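Local structure of phosphoserine phosphatase RsbX (Bacillus subtilis, 3W41) at residues D156-P161 and M182-R187; E20-C25 and K188-Y193; D34-I39 and N96-Q101; R77-M82 and Y130-P135. The protein dephosphorylates RsbS as a PPM-type phosphatase and negatively regulates sigma-B, keeping its activity low during growth and restoring prestress activity after induction. All coordinates share one frame; numbering follows the deposited sequence.

Contact 1. Residues D156-P161 and M182-R187; sequences DGLNVP and MYTTSR. With MG (magnesium ion), chain B.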
loop_
_atom_site.group_PDB
_atom_site.type_symbol
_atom_site.label_atom_id
_atom_site.label_comp_id
_atom_site.label_asym_id
_atom_site.label_seq_id
_atom_site.Cartn_x
_atom_site.Cartn_y
_atom_site.Cartn_z
ATOM N N ASP A 156 4.796 5.330 -6.326
ATOM C CA ASP A 156 5.533 6.552 -6.620
ATOM C C ASP A 156 4.897 7.398 -7.728
ATOM O O ASP A 156 5.318 8.545 -7.926
ATOM C CB ASP A 156 6.998 6.198 -6.921
ATOM C CG ASP A 156 7.158 5.340 -8.162
ATOM O OD1 ASP A 156 6.172 4.923 -8.801
ATOM O OD2 ASP A 156 8.326 5.044 -8.517
ATOM N N GLY A 157 3.844 6.926 -8.402
ATOM C CA GLY A 157 3.164 7.768 -9.393
ATOM C C GLY A 157 2.359 8.886 -8.757
ATOM O O GLY A 157 2.038 9.855 -9.439
ATOM N N LEU A 158 2.042 8.754 -7.464
ATOM C CA LEU A 158 1.363 9.823 -6.732
ATOM C C LEU A 158 2.394 10.802 -6.145
ATOM O O LEU A 158 3.138 10.455 -5.233
ATOM C CB LEU A 158 0.469 9.210 -5.654
ATOM C CG LEU A 158 -0.267 10.250 -4.801
ATOM C CD1 LEU A 158 -1.354 10.970 -5.620
ATOM C CD2 LEU A 158 -0.865 9.565 -3.555
ATOM N N ASN A 159 2.417 12.033 -6.683
ATOM C CA ASN A 159 3.354 13.097 -6.284
ATOM C C ASN A 159 2.565 14.215 -5.597
ATOM O O ASN A 159 1.886 14.997 -6.278
ATOM C CB ASN A 159 4.051 13.708 -7.516
ATOM C CG ASN A 159 5.070 12.796 -8.146
ATOM O OD1 ASN A 159 5.180 12.738 -9.373
ATOM N ND2 ASN A 159 5.829 12.093 -7.326
ATOM N N VAL A 160 2.639 14.269 -4.265
ATOM C CA VAL A 160 1.817 15.181 -3.452
ATOM C C VAL A 160 2.732 15.969 -2.509
ATOM O O VAL A 160 3.570 15.378 -1.829
ATOM C CB VAL A 160 0.748 14.390 -2.657
ATOM C CG1 VAL A 160 -0.016 15.303 -1.722
ATOM C CG2 VAL A 160 -0.247 13.741 -3.620
ATOM N N PRO A 161 2.599 17.316 -2.473
ATOM C CA PRO A 161 3.547 18.062 -1.619
ATOM C C PRO A 161 3.517 17.699 -0.126
ATOM O O PRO A 161 4.576 17.598 0.501
ATOM C CB PRO A 161 3.110 19.516 -1.820
ATOM C CG PRO A 161 2.580 19.562 -3.200
ATOM C CD PRO A 161 1.912 18.208 -3.431
ATOM N N MET A 182 -6.182 16.401 -8.015
ATOM C CA MET A 182 -5.315 17.324 -8.755
ATOM C C MET A 182 -3.885 16.832 -8.917
ATOM O O MET A 182 -3.155 17.290 -9.786
ATOM C CB MET A 182 -5.312 18.715 -8.131
ATOM C CG MET A 182 -4.898 18.759 -6.674
ATOM S SD MET A 182 -4.611 20.476 -6.225
ATOM C CE MET A 182 -4.801 20.456 -4.451
ATOM N N TYR A 183 -3.487 15.902 -8.068
ATOM C CA TYR A 183 -2.176 15.301 -8.180
ATOM C C TYR A 183 -2.218 14.045 -9.029
ATOM O O TYR A 183 -1.206 13.656 -9.612
ATOM C CB TYR A 183 -1.603 15.046 -6.788
ATOM C CG TYR A 183 -1.599 16.316 -5.964
ATOM C CD1 TYR A 183 -0.820 17.411 -6.347
ATOM C CD2 TYR A 183 -2.418 16.447 -4.840
ATOM C CE1 TYR A 183 -0.833 18.594 -5.614
ATOM C CE2 TYR A 183 -2.428 17.630 -4.091
ATOM C CZ TYR A 183 -1.638 18.693 -4.484
ATOM O OH TYR A 183 -1.644 19.862 -3.752
ATOM N N THR A 184 -3.389 13.427 -9.145
ATOM C CA THR A 184 -3.505 12.241 -9.997
ATOM C C THR A 184 -3.500 12.646 -11.465
ATOM O O THR A 184 -2.986 11.923 -12.314
ATOM C CB THR A 184 -4.750 11.373 -9.685
ATOM O OG1 THR A 184 -5.946 12.068 -10.060
ATOM C CG2 THR A 184 -4.790 10.969 -8.198
ATOM N N THR A 185 -4.046 13.825 -11.738
ATOM C CA THR A 185 -4.133 14.345 -13.097
ATOM C C THR A 185 -2.754 14.619 -13.718
ATOM O O THR A 185 -2.584 14.509 -14.939
ATOM C CB THR A 185 -5.055 15.602 -13.149
ATOM O OG1 THR A 185 -5.493 15.824 -14.492
ATOM C CG2 THR A 185 -4.347 16.857 -12.623
ATOM N N SER A 186 -1.777 14.935 -12.863
ATOM C CA SER A 186 -0.420 15.296 -13.282
ATOM C C SER A 186 0.567 14.127 -13.220
ATOM O O SER A 186 1.773 14.316 -13.367
ATOM C CB SER A 186 0.096 16.469 -12.433
ATOM O OG SER A 186 0.006 16.166 -11.046
ATOM N N ARG A 187 0.057 12.917 -13.018
ATOM C CA ARG A 187 0.935 11.745 -12.956
ATOM C C ARG A 187 1.686 11.531 -14.280
ATOM O O ARG A 187 1.192 11.892 -15.354
ATOM C CB ARG A 187 0.126 10.500 -12.596
ATOM C CG ARG A 187 -0.706 9.979 -13.737
ATOM C CD ARG A 187 -1.765 8.967 -13.307
ATOM N NE ARG A 187 -2.474 8.484 -14.484
ATOM C CZ ARG A 187 -3.401 9.175 -15.146
ATOM N NH1 ARG A 187 -3.780 10.384 -14.720
ATOM N NH2 ARG A 187 -3.958 8.646 -16.227
HETATM MG MG MG B . 5.886 3.582 -10.355
HETATM O O HOH W 1 7.916 3.774 -10.778
HETATM O O HOH W 2 0.992 12.338 -9.124
HETATM O O HOH W 3 3.820 3.450 -10.033
HETATM O O HOH W 4 5.755 2.473 -12.133
#
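The loop that leaves strand 150-154 of this PPM-type phosphatase fold brings a metal ligand into the active site and then runs past the end of helix 173-184, where V160 and P161 meet Y183. The tyrosine ring is filled in from both faces: CG of M182 lies over its centre on one side, and CA of V160 covers the other. Beside it, V160 CG2 reaches Y183 CD2 at 3.7 Å, the two side chains crossing at about a right angle. P161 CD approaches Y183 CE1 obliquely, at 3.5 Å. With CG anti to the carbonyl carbon (chi1 -55°), the ring swings out from the helix to lie along the loop. Further in, L158 CD1 packs on Y183 CB, and the same side chain also touches L191 and Y193 of strand 191-198. Polar groups are joined through water 2, which donates to G157 O (2.7 Å) and to Y183 O (2.6 Å) and accepts from N159 N (2.8 Å). In the T184-R187 turn, T184 O takes the N-H of R187 and, from the opposite face of its plane, NH1 of the same arginine at 3.0 Å. At the start of the loop D156 OD1 binds magnesium at 2.1 Å, alongside D44, D189 and three waters. The chemistry is thus divided: apolar contacts and one shared water join loop to helix, while D156 serves the metal site, OD1 on magnesium, OD2 held by water 1 and N109.

Contact 2. Residues E20-C25 and K188-Y193; sequences EGKSIC and KDDLTY. With MG (magnesium ion), chain B.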
loop_
_atom_site.group_PDB
_atom_site.type_symbol
_atom_site.label_atom_id
_atom_site.label_comp_id
_atom_site.label_asym_id
_atom_site.label_seq_id
_atom_site.Cartn_x
_atom_site.Cartn_y
_atom_site.Cartn_z
ATOM N N GLU A 20 -1.246 7.638 -18.587
ATOM C CA GLU A 20 -2.088 7.864 -19.769
ATOM C C GLU A 20 -1.470 7.242 -21.045
ATOM O O GLU A 20 -0.270 7.406 -21.302
ATOM C CB GLU A 20 -2.318 9.368 -19.964
ATOM C CG GLU A 20 -3.410 9.690 -20.986
ATOM C CD GLU A 20 -3.464 11.167 -21.389
ATOM O OE1 GLU A 20 -3.373 12.054 -20.513
ATOM O OE2 GLU A 20 -3.604 11.423 -22.590
ATOM N N GLY A 21 -2.288 6.514 -21.788
ATOM C CA GLY A 21 -1.848 5.863 -23.011
ATOM C C GLY A 21 -1.177 4.511 -22.813
ATOM O O GLY A 21 -0.820 3.865 -23.791
ATOM N N LYS A 22 -1.015 4.082 -21.557
ATOM C CA LYS A 22 -0.349 2.804 -21.213
ATOM C C LYS A 22 -1.436 1.755 -20.934
ATOM O O LYS A 22 -2.258 1.935 -20.030
ATOM C CB LYS A 22 0.535 3.047 -19.976
ATOM C CG LYS A 22 1.547 1.950 -19.588
ATOM C CD LYS A 22 2.300 2.326 -18.292
ATOM C CE LYS A 22 3.229 1.192 -17.847
ATOM N NZ LYS A 22 3.954 1.502 -16.573
ATOM N N SER A 23 -1.458 0.659 -21.693
ATOM C CA SER A 23 -2.483 -0.365 -21.475
ATOM C C SER A 23 -2.180 -1.301 -20.306
ATOM O O SER A 23 -3.114 -1.778 -19.647
ATOM C CB SER A 23 -2.761 -1.207 -22.733
ATOM O OG SER A 23 -1.567 -1.706 -23.265
ATOM N N ILE A 24 -0.898 -1.579 -20.076
ATOM C CA ILE A 24 -0.508 -2.578 -19.074
ATOM C C ILE A 24 -0.010 -1.866 -17.834
ATOM O O ILE A 24 1.075 -1.255 -17.850
ATOM C CB ILE A 24 0.621 -3.509 -19.550
ATOM C CG1 ILE A 24 0.257 -4.168 -20.889
ATOM C CG2 ILE A 24 0.917 -4.570 -18.471
ATOM C CD1 ILE A 24 1.441 -4.867 -21.561
ATOM N N CYS A 25 -0.770 -1.982 -16.757
ATOM C CA CYS A 25 -0.367 -1.369 -15.490
ATOM C C CYS A 25 0.773 -2.179 -14.852
ATOM O O CYS A 25 0.683 -3.391 -14.785
ATOM C CB CYS A 25 -1.555 -1.323 -14.548
ATOM S SG CYS A 25 -1.278 -0.336 -13.054
ATOM N N LYS A 188 2.885 10.953 -14.177
ATOM C CA LYS A 188 3.736 10.587 -15.310
ATOM C C LYS A 188 4.090 9.088 -15.222
ATOM O O LYS A 188 5.050 8.587 -15.832
ATOM C CB LYS A 188 5.001 11.446 -15.316
ATOM C CG LYS A 188 4.711 12.922 -15.592
ATOM C CD LYS A 188 5.969 13.781 -15.714
ATOM C CE LYS A 188 6.823 13.422 -16.945
ATOM N NZ LYS A 188 7.962 12.497 -16.616
ATOM N N ASP A 189 3.254 8.372 -14.490
ATOM C CA ASP A 189 3.483 6.963 -14.167
ATOM C C ASP A 189 2.146 6.377 -13.763
ATOM O O ASP A 189 1.195 7.117 -13.494
ATOM C CB ASP A 189 4.482 6.887 -13.008
ATOM C CG ASP A 189 4.934 5.466 -12.681
ATOM O OD1 ASP A 189 4.809 4.552 -13.512
ATOM O OD2 ASP A 189 5.443 5.307 -11.554
ATOM N N ASP A 190 2.060 5.056 -13.727
ATOM C CA ASP A 190 0.973 4.390 -13.037
ATOM C C ASP A 190 0.889 4.878 -11.595
ATOM O O ASP A 190 1.897 5.197 -10.954
ATOM C CB ASP A 190 1.224 2.894 -12.971
ATOM C CG ASP A 190 1.387 2.281 -14.321
ATOM O OD1 ASP A 190 0.713 2.695 -15.285
ATOM O OD2 ASP A 190 2.186 1.345 -14.433
ATOM N N LEU A 191 -0.326 4.938 -11.080
ATOM C CA LEU A 191 -0.553 5.496 -9.761
ATOM C C LEU A 191 -1.558 4.600 -9.064
ATOM O O LEU A 191 -2.633 4.330 -9.615
ATOM C CB LEU A 191 -1.130 6.915 -9.931
ATOM C CG LEU A 191 -1.398 7.825 -8.740
ATOM C CD1 LEU A 191 -1.460 9.258 -9.226
ATOM C CD2 LEU A 191 -2.667 7.431 -8.022
ATOM N N THR A 192 -1.197 4.111 -7.880
ATOM C CA THR A 192 -2.100 3.294 -7.062
ATOM C C THR A 192 -2.053 3.784 -5.632
ATOM O O THR A 192 -0.971 4.063 -5.112
ATOM C CB THR A 192 -1.648 1.837 -7.066
ATOM O OG1 THR A 192 -1.583 1.378 -8.416
ATOM C CG2 THR A 192 -2.548 0.945 -6.261
ATOM N N TYR A 193 -3.217 3.911 -4.999
ATOM C CA TYR A 193 -3.225 4.149 -3.560
ATOM C C TYR A 193 -4.384 3.447 -2.902
ATOM O O TYR A 193 -5.429 3.180 -3.520
ATOM C CB TYR A 193 -3.180 5.648 -3.181
ATOM C CG TYR A 193 -4.339 6.499 -3.642
ATOM C CD1 TYR A 193 -5.565 6.487 -2.960
ATOM C CD2 TYR A 193 -4.187 7.401 -4.695
ATOM C CE1 TYR A 193 -6.606 7.313 -3.365
ATOM C CE2 TYR A 193 -5.238 8.239 -5.097
ATOM C CZ TYR A 193 -6.441 8.180 -4.416
ATOM O OH TYR A 193 -7.495 9.000 -4.793
HETATM MG MG MG B . 5.886 3.582 -10.355
HETATM O O HOH W 5 5.252 4.180 -16.208
HETATM O O HOH W 4 5.755 2.473 -12.133
HETATM O O HOH W 3 3.820 3.450 -10.033
HETATM O O HOH W 1 7.916 3.774 -10.778
#
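Two faces of the D190 carboxylate are used differently: C25 SG sits over CG on one face, at 3.9 Å, and the K22 ammonium comes in on the opposite face. K22 NZ meets D190 OD2 at 2.8 Å in a salt bridge that is tilted 42° out of the carboxylate plane. The lysine arrives fully extended, its CG anti to the backbone N (chi1 -168°), and crosses the aspartate at about a right angle, so that its CD also passes D190 OD1 at 3.4 Å. The backbone amides of K19 and G26 also donate to OD1 and OD2 respectively, tying the carboxylate to both sides of the 20-25 loop. The neighbouring D189 carboxylate works for the metal. Its OD2 binds magnesium at 2.1 Å, whereas OD1 accepts from water 5, which in turn accepts from K22 NZ at 3.0 Å. Water 3, another magnesium ligand, donates to D190 O at 2.8 Å. One lysine therefore serves two acidic residues, directly and through water, and its charge would be expected to offset part of the negative charge beside the metal site. D190 acts as a second-shell residue, joining the loop to the chain that supplies a magnesium ligand.

Contact 3. Residues D34-I39 and N96-Q101; sequences DDKELI and NFEQRQ
F97 and K36 meet at one end of the five-stranded antiparallel sheet, where its inner strand 37-45 begins beside the end of strand 88-96. F97 N donates to K36 O at 3.0 Å, a nearly straight bond of 168° that follows the non-hydrogen-bonded pair E37 and N96. The same carbonyl accepts a hydrogen bond from water 6, which accepts from E98 N, so direct and water-mediated bonds draw the turn onto the strand. The phenyl ring, with CG anti to the carbonyl carbon (chi1 -60°), folds back across the start of the strand. D34 O lies at its edge, 3.3 Å from F97 CE2 and in the ring plane, while L38 CB comes obliquely to F97 CZ at 3.8 Å. Behind them I10 touches both side chains, and the H9 ring meets that of F97 at a shallow angle. Further out, K36 and E98 run side by side, their charged ends too far apart for a salt bridge. The backbone around K36 is set by D34, whose OD1 forms an Asx turn with K36 N and also accepts from E37 N, nearly along its own C-O axis. On the other segment R100 and Q101 both face N96 in a G1 beta bulge, and the turn is also held by an Asx motif, N96 OD1 accepting from Q99 N at 3.0 Å.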
loop_
_atom_site.group_PDB
_atom_site.type_symbol
_atom_site.label_atom_id
_atom_site.label_comp_id
_atom_site.label_asym_id
_atom_site.label_seq_id
_atom_site.Cartn_x
_atom_site.Cartn_y
_atom_site.Cartn_z
ATOM N N ASP A 34 -12.011 -8.511 6.770
ATOM C CA ASP A 34 -13.159 -9.216 7.359
ATOM C C ASP A 34 -13.411 -8.566 8.703
ATOM O O ASP A 34 -12.899 -7.476 8.960
ATOM C CB ASP A 34 -12.983 -10.749 7.444
ATOM C CG ASP A 34 -11.809 -11.178 8.313
ATOM O OD1 ASP A 34 -11.370 -10.402 9.194
ATOM O OD2 ASP A 34 -11.348 -12.331 8.157
ATOM N N ASP A 35 -14.199 -9.205 9.559
ATOM C CA ASP A 35 -14.605 -8.536 10.787
ATOM C C ASP A 35 -13.501 -8.443 11.825
ATOM O O ASP A 35 -13.614 -7.703 12.809
ATOM C CB ASP A 35 -15.824 -9.241 11.394
ATOM C CG ASP A 35 -17.000 -9.302 10.436
ATOM O OD1 ASP A 35 -17.204 -8.379 9.623
ATOM O OD2 ASP A 35 -17.767 -10.285 10.521
ATOM N N LYS A 36 -12.450 -9.227 11.616
ATOM C CA LYS A 36 -11.349 -9.319 12.557
ATOM C C LYS A 36 -10.058 -8.613 12.109
ATOM O O LYS A 36 -9.296 -8.110 12.942
ATOM C CB LYS A 36 -11.052 -10.794 12.871
ATOM C CG LYS A 36 -12.182 -11.502 13.630
ATOM C CD LYS A 36 -12.632 -10.739 14.857
ATOM C CE LYS A 36 -13.912 -11.326 15.428
ATOM N NZ LYS A 36 -14.509 -10.407 16.458
ATOM N N GLU A 37 -9.816 -8.607 10.804
ATOM C CA GLU A 37 -8.545 -8.099 10.306
ATOM C C GLU A 37 -8.573 -7.611 8.886
ATOM O O GLU A 37 -9.496 -7.873 8.126
ATOM C CB GLU A 37 -7.457 -9.153 10.461
ATOM C CG GLU A 37 -7.743 -10.477 9.861
ATOM C CD GLU A 37 -6.759 -11.523 10.373
ATOM O OE1 GLU A 37 -5.544 -11.216 10.423
ATOM O OE2 GLU A 37 -7.208 -12.641 10.734
ATOM N N LEU A 38 -7.521 -6.882 8.559
ATOM C CA LEU A 38 -7.274 -6.349 7.221
ATOM C C LEU A 38 -5.913 -6.865 6.773
ATOM O O LEU A 38 -4.962 -6.830 7.571
ATOM C CB LEU A 38 -7.201 -4.806 7.223
ATOM C CG LEU A 38 -6.652 -4.123 5.951
ATOM C CD1 LEU A 38 -7.633 -4.294 4.805
ATOM C CD2 LEU A 38 -6.336 -2.622 6.161
ATOM N N ILE A 39 -5.802 -7.275 5.514
ATOM C CA ILE A 39 -4.482 -7.386 4.896
ATOM C C ILE A 39 -4.543 -6.607 3.597
ATOM O O ILE A 39 -5.523 -6.665 2.850
ATOM C CB ILE A 39 -3.991 -8.844 4.689
ATOM C CG1 ILE A 39 -2.521 -8.832 4.213
ATOM C CG2 ILE A 39 -4.933 -9.575 3.765
ATOM C CD1 ILE A 39 -1.831 -10.162 4.278
ATOM N N ASN A 96 -5.006 -5.796 12.949
ATOM C CA ASN A 96 -5.917 -6.556 13.808
ATOM C C ASN A 96 -6.838 -5.546 14.506
ATOM O O ASN A 96 -6.369 -4.691 15.261
ATOM C CB ASN A 96 -5.164 -7.395 14.844
ATOM C CG ASN A 96 -6.112 -8.200 15.702
ATOM O OD1 ASN A 96 -6.844 -7.639 16.517
ATOM N ND2 ASN A 96 -6.147 -9.513 15.497
ATOM N N PHE A 97 -8.130 -5.619 14.202
ATOM C CA PHE A 97 -9.054 -4.572 14.647
ATOM C C PHE A 97 -9.292 -4.571 16.148
ATOM O O PHE A 97 -9.296 -3.514 16.767
ATOM C CB PHE A 97 -10.391 -4.629 13.888
ATOM C CG PHE A 97 -10.266 -4.458 12.390
ATOM C CD1 PHE A 97 -9.545 -3.402 11.837
ATOM C CD2 PHE A 97 -10.931 -5.334 11.528
ATOM C CE1 PHE A 97 -9.453 -3.263 10.442
ATOM C CE2 PHE A 97 -10.856 -5.165 10.140
ATOM C CZ PHE A 97 -10.117 -4.142 9.600
ATOM N N GLU A 98 -9.477 -5.751 16.735
ATOM C CA GLU A 98 -9.821 -5.816 18.175
ATOM C C GLU A 98 -8.671 -5.255 19.027
ATOM O O GLU A 98 -8.909 -4.533 20.024
ATOM C CB GLU A 98 -10.187 -7.241 18.595
ATOM C CG GLU A 98 -10.706 -7.300 20.034
ATOM C CD GLU A 98 -11.607 -8.497 20.323
ATOM O OE1 GLU A 98 -12.730 -8.562 19.766
ATOM O OE2 GLU A 98 -11.208 -9.355 21.146
ATOM N N GLN A 99 -7.438 -5.552 18.604
ATOM C CA GLN A 99 -6.216 -5.092 19.280
ATOM C C GLN A 99 -5.840 -3.659 18.899
ATOM O O GLN A 99 -4.953 -3.051 19.513
ATOM C CB GLN A 99 -5.028 -6.006 18.930
ATOM C CG GLN A 99 -5.169 -7.455 19.393
ATOM C CD GLN A 99 -4.299 -8.415 18.599
ATOM O OE1 GLN A 99 -3.193 -8.070 18.168
ATOM N NE2 GLN A 99 -4.804 -9.631 18.393
ATOM N N ARG A 100 -6.493 -3.123 17.860
ATOM C CA ARG A 100 -6.071 -1.889 17.194
ATOM C C ARG A 100 -4.551 -1.873 16.990
ATOM O O ARG A 100 -3.863 -0.922 17.382
ATOM C CB ARG A 100 -6.580 -0.620 17.887
ATOM C CG ARG A 100 -8.060 -0.391 17.687
ATOM C CD ARG A 100 -8.410 1.070 17.815
ATOM N NE ARG A 100 -9.847 1.304 17.656
ATOM C CZ ARG A 100 -10.736 1.160 18.635
ATOM N NH1 ARG A 100 -10.345 0.775 19.843
ATOM N NH2 ARG A 100 -12.026 1.405 18.399
ATOM N N GLN A 101 -4.047 -2.933 16.364
ATOM C CA GLN A 101 -2.617 -3.061 16.121
ATOM C C GLN A 101 -2.370 -3.270 14.640
ATOM O O GLN A 101 -3.143 -3.945 13.975
ATOM C CB GLN A 101 -2.071 -4.248 16.935
ATOM C CG GLN A 101 -0.576 -4.512 16.767
ATOM C CD GLN A 101 -0.145 -5.900 17.266
ATOM O OE1 GLN A 101 -0.589 -6.945 16.759
ATOM N NE2 GLN A 101 0.731 -5.908 18.257
HETATM O O HOH W 6 -10.011 -8.238 15.508
#

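Contact 4. Residues R77-M82 and Y130-P135; sequences RCNQAM and YLSGKP
N79 turns its amide from helix 71-81 onto the 130-135 loop by placing CG anti to the backbone N (chi1 -168°) and rotating the amide to a chi2 of 49°. Both ends of the group then meet backbone. OD1 accepts from S132 N nearly head-on to its C=O bond, at 3.1 Å, and from G133 N at 2.9 Å from well above the amide plane. ND2 donates to K134 O at 2.8 Å, which lies close to that plane, giving a bond of 166°. G133 has no side chain, and its CA comes within 3.0 Å of N79 O in a CA-H...O contact. Within the loop, S132 OG accepts from K134 N as an ST turn, fixing the curve that presents these amides. L131 covers the apolar side: CD1 packs on C78 CB at 4.0 Å, and its CB faces M82 CG, which also approaches L131 O at 3.3 Å. On the helix side, C78 and M82 lean on I59 of helix 49-65. The asparagine thus ties the helix to an irregular loop, which L131 also joins to A88 by backbone bonds. Two amides and a carbonyl are satisfied by one flat group, whose three bonds, running to consecutive residues, fix its rotation.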
loop_
_atom_site.group_PDB
_atom_site.type_symbol
_atom_site.label_atom_id
_atom_site.label_comp_id
_atom_site.label_asym_id
_atom_site.label_seq_id
_atom_site.Cartn_x
_atom_site.Cartn_y
_atom_site.Cartn_z
ATOM N N ARG A 77 8.595 -14.445 1.208
ATOM C CA ARG A 77 8.084 -15.260 0.090
ATOM C C ARG A 77 8.094 -14.418 -1.171
ATOM O O ARG A 77 8.416 -14.898 -2.257
ATOM C CB ARG A 77 6.670 -15.790 0.333
ATOM C CG ARG A 77 6.522 -16.722 1.524
ATOM C CD ARG A 77 5.133 -17.301 1.593
ATOM N NE ARG A 77 5.008 -18.187 2.742
ATOM C CZ ARG A 77 5.457 -19.439 2.772
ATOM N NH1 ARG A 77 6.060 -19.968 1.708
ATOM N NH2 ARG A 77 5.302 -20.158 3.875
ATOM N N CYS A 78 7.712 -13.152 -1.022
ATOM C CA CYS A 78 7.652 -12.260 -2.161
ATOM C C CYS A 78 9.032 -12.020 -2.743
ATOM O O CYS A 78 9.200 -12.090 -3.972
ATOM C CB CYS A 78 7.027 -10.935 -1.720
ATOM S SG CYS A 78 5.257 -10.980 -1.425
ATOM N N ASN A 79 10.015 -11.806 -1.869
ATOM C CA ASN A 79 11.404 -11.678 -2.322
ATOM C C ASN A 79 11.856 -12.906 -3.109
ATOM O O ASN A 79 12.460 -12.782 -4.181
ATOM C CB ASN A 79 12.379 -11.414 -1.165
ATOM C CG ASN A 79 13.752 -11.000 -1.645
ATOM O OD1 ASN A 79 13.899 -10.108 -2.493
ATOM N ND2 ASN A 79 14.784 -11.601 -1.072
ATOM N N GLN A 80 11.607 -14.090 -2.563
ATOM C CA GLN A 80 12.050 -15.323 -3.240
ATOM C C GLN A 80 11.376 -15.481 -4.595
ATOM O O GLN A 80 11.994 -15.966 -5.560
ATOM C CB GLN A 80 11.834 -16.545 -2.336
ATOM C CG GLN A 80 12.824 -16.555 -1.155
ATOM C CD GLN A 80 14.290 -16.705 -1.598
ATOM O OE1 GLN A 80 14.638 -17.632 -2.332
ATOM N NE2 GLN A 80 15.137 -15.788 -1.167
ATOM N N ALA A 81 10.122 -15.055 -4.686
ATOM C CA ALA A 81 9.389 -15.129 -5.952
ATOM C C ALA A 81 9.913 -14.196 -7.053
ATOM O O ALA A 81 9.561 -14.362 -8.218
ATOM C CB ALA A 81 7.919 -14.858 -5.727
ATOM N N MET A 82 10.737 -13.211 -6.669
ATOM C CA MET A 82 11.333 -12.269 -7.621
ATOM C C MET A 82 12.594 -12.789 -8.312
ATOM O O MET A 82 13.061 -12.171 -9.265
ATOM C CB MET A 82 11.620 -10.925 -6.958
ATOM C CG MET A 82 10.373 -10.199 -6.448
ATOM S SD MET A 82 9.087 -9.833 -7.697
ATOM C CE MET A 82 7.946 -11.203 -7.480
ATOM N N TYR A 130 14.910 -3.006 -3.769
ATOM C CA TYR A 130 13.651 -3.545 -4.233
ATOM C C TYR A 130 13.684 -5.042 -3.998
ATOM O O TYR A 130 14.768 -5.610 -3.764
ATOM C CB TYR A 130 13.457 -3.209 -5.730
ATOM C CG TYR A 130 14.483 -3.820 -6.679
ATOM C CD1 TYR A 130 15.687 -3.174 -6.945
ATOM C CD2 TYR A 130 14.213 -5.010 -7.330
ATOM C CE1 TYR A 130 16.627 -3.739 -7.822
ATOM C CE2 TYR A 130 15.134 -5.568 -8.225
ATOM C CZ TYR A 130 16.323 -4.942 -8.438
ATOM O OH TYR A 130 17.181 -5.542 -9.340
ATOM N N LEU A 131 12.525 -5.682 -4.045
ATOM C CA LEU A 131 12.461 -7.147 -3.905
ATOM C C LEU A 131 12.989 -7.786 -5.184
ATOM O O LEU A 131 12.409 -7.649 -6.246
ATOM C CB LEU A 131 11.038 -7.604 -3.634
ATOM C CG LEU A 131 10.459 -7.064 -2.333
ATOM C CD1 LEU A 131 8.979 -7.461 -2.255
ATOM C CD2 LEU A 131 11.183 -7.605 -1.139
ATOM N N SER A 132 14.120 -8.483 -5.065
ATOM C CA SER A 132 14.931 -8.924 -6.186
ATOM C C SER A 132 15.223 -10.404 -6.177
ATOM O O SER A 132 15.707 -10.942 -7.180
ATOM C CB SER A 132 16.262 -8.207 -6.088
ATOM O OG SER A 132 16.854 -8.504 -4.815
ATOM N N GLY A 133 14.969 -11.033 -5.036
ATOM C CA GLY A 133 15.362 -12.422 -4.827
ATOM C C GLY A 133 16.701 -12.532 -4.126
ATOM O O GLY A 133 17.073 -13.613 -3.692
ATOM N N LYS A 134 17.444 -11.433 -4.010
ATOM C CA LYS A 134 18.707 -11.410 -3.258
ATOM C C LYS A 134 18.476 -10.984 -1.788
ATOM O O LYS A 134 17.394 -10.529 -1.450
ATOM C CB LYS A 134 19.692 -10.475 -3.937
ATOM C CG LYS A 134 20.113 -10.957 -5.331
ATOM C CD LYS A 134 20.721 -9.855 -6.149
ATOM C CE LYS A 134 21.389 -10.401 -7.423
ATOM N NZ LYS A 134 20.408 -10.976 -8.385
ATOM N N PRO A 135 19.478 -11.138 -0.886
ATOM C CA PRO A 135 19.197 -10.856 0.530
ATOM C C PRO A 135 18.794 -9.403 0.815
ATOM O O PRO A 135 19.356 -8.473 0.234
ATOM C CB PRO A 135 20.524 -11.169 1.225
ATOM C CG PRO A 135 21.219 -12.089 0.301
ATOM C CD PRO A 135 20.851 -11.643 -1.073
#

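How the contacts relate
Contacts 1 and 2 are neighbours, with centres 11 Å apart, and share the magnesium ion and three of its waters. D156 of one and D189 of the other bring their carboxylate oxygens together on the metal, and L191 packs against both G157 and T184. Contact 1 is partly buried and largely apolar; contact 2 lies at the surface and is ionic. Contact 3 sits across the chain's centre from both, about 30 Å away between centres, where backbone bonds and aromatic packing join the ends of two inner strands. Contact 4, the most buried, relies on an amide gripping a loop. It crosses contact 3 along the chain, whereas contact 2 encloses the other three between its segments.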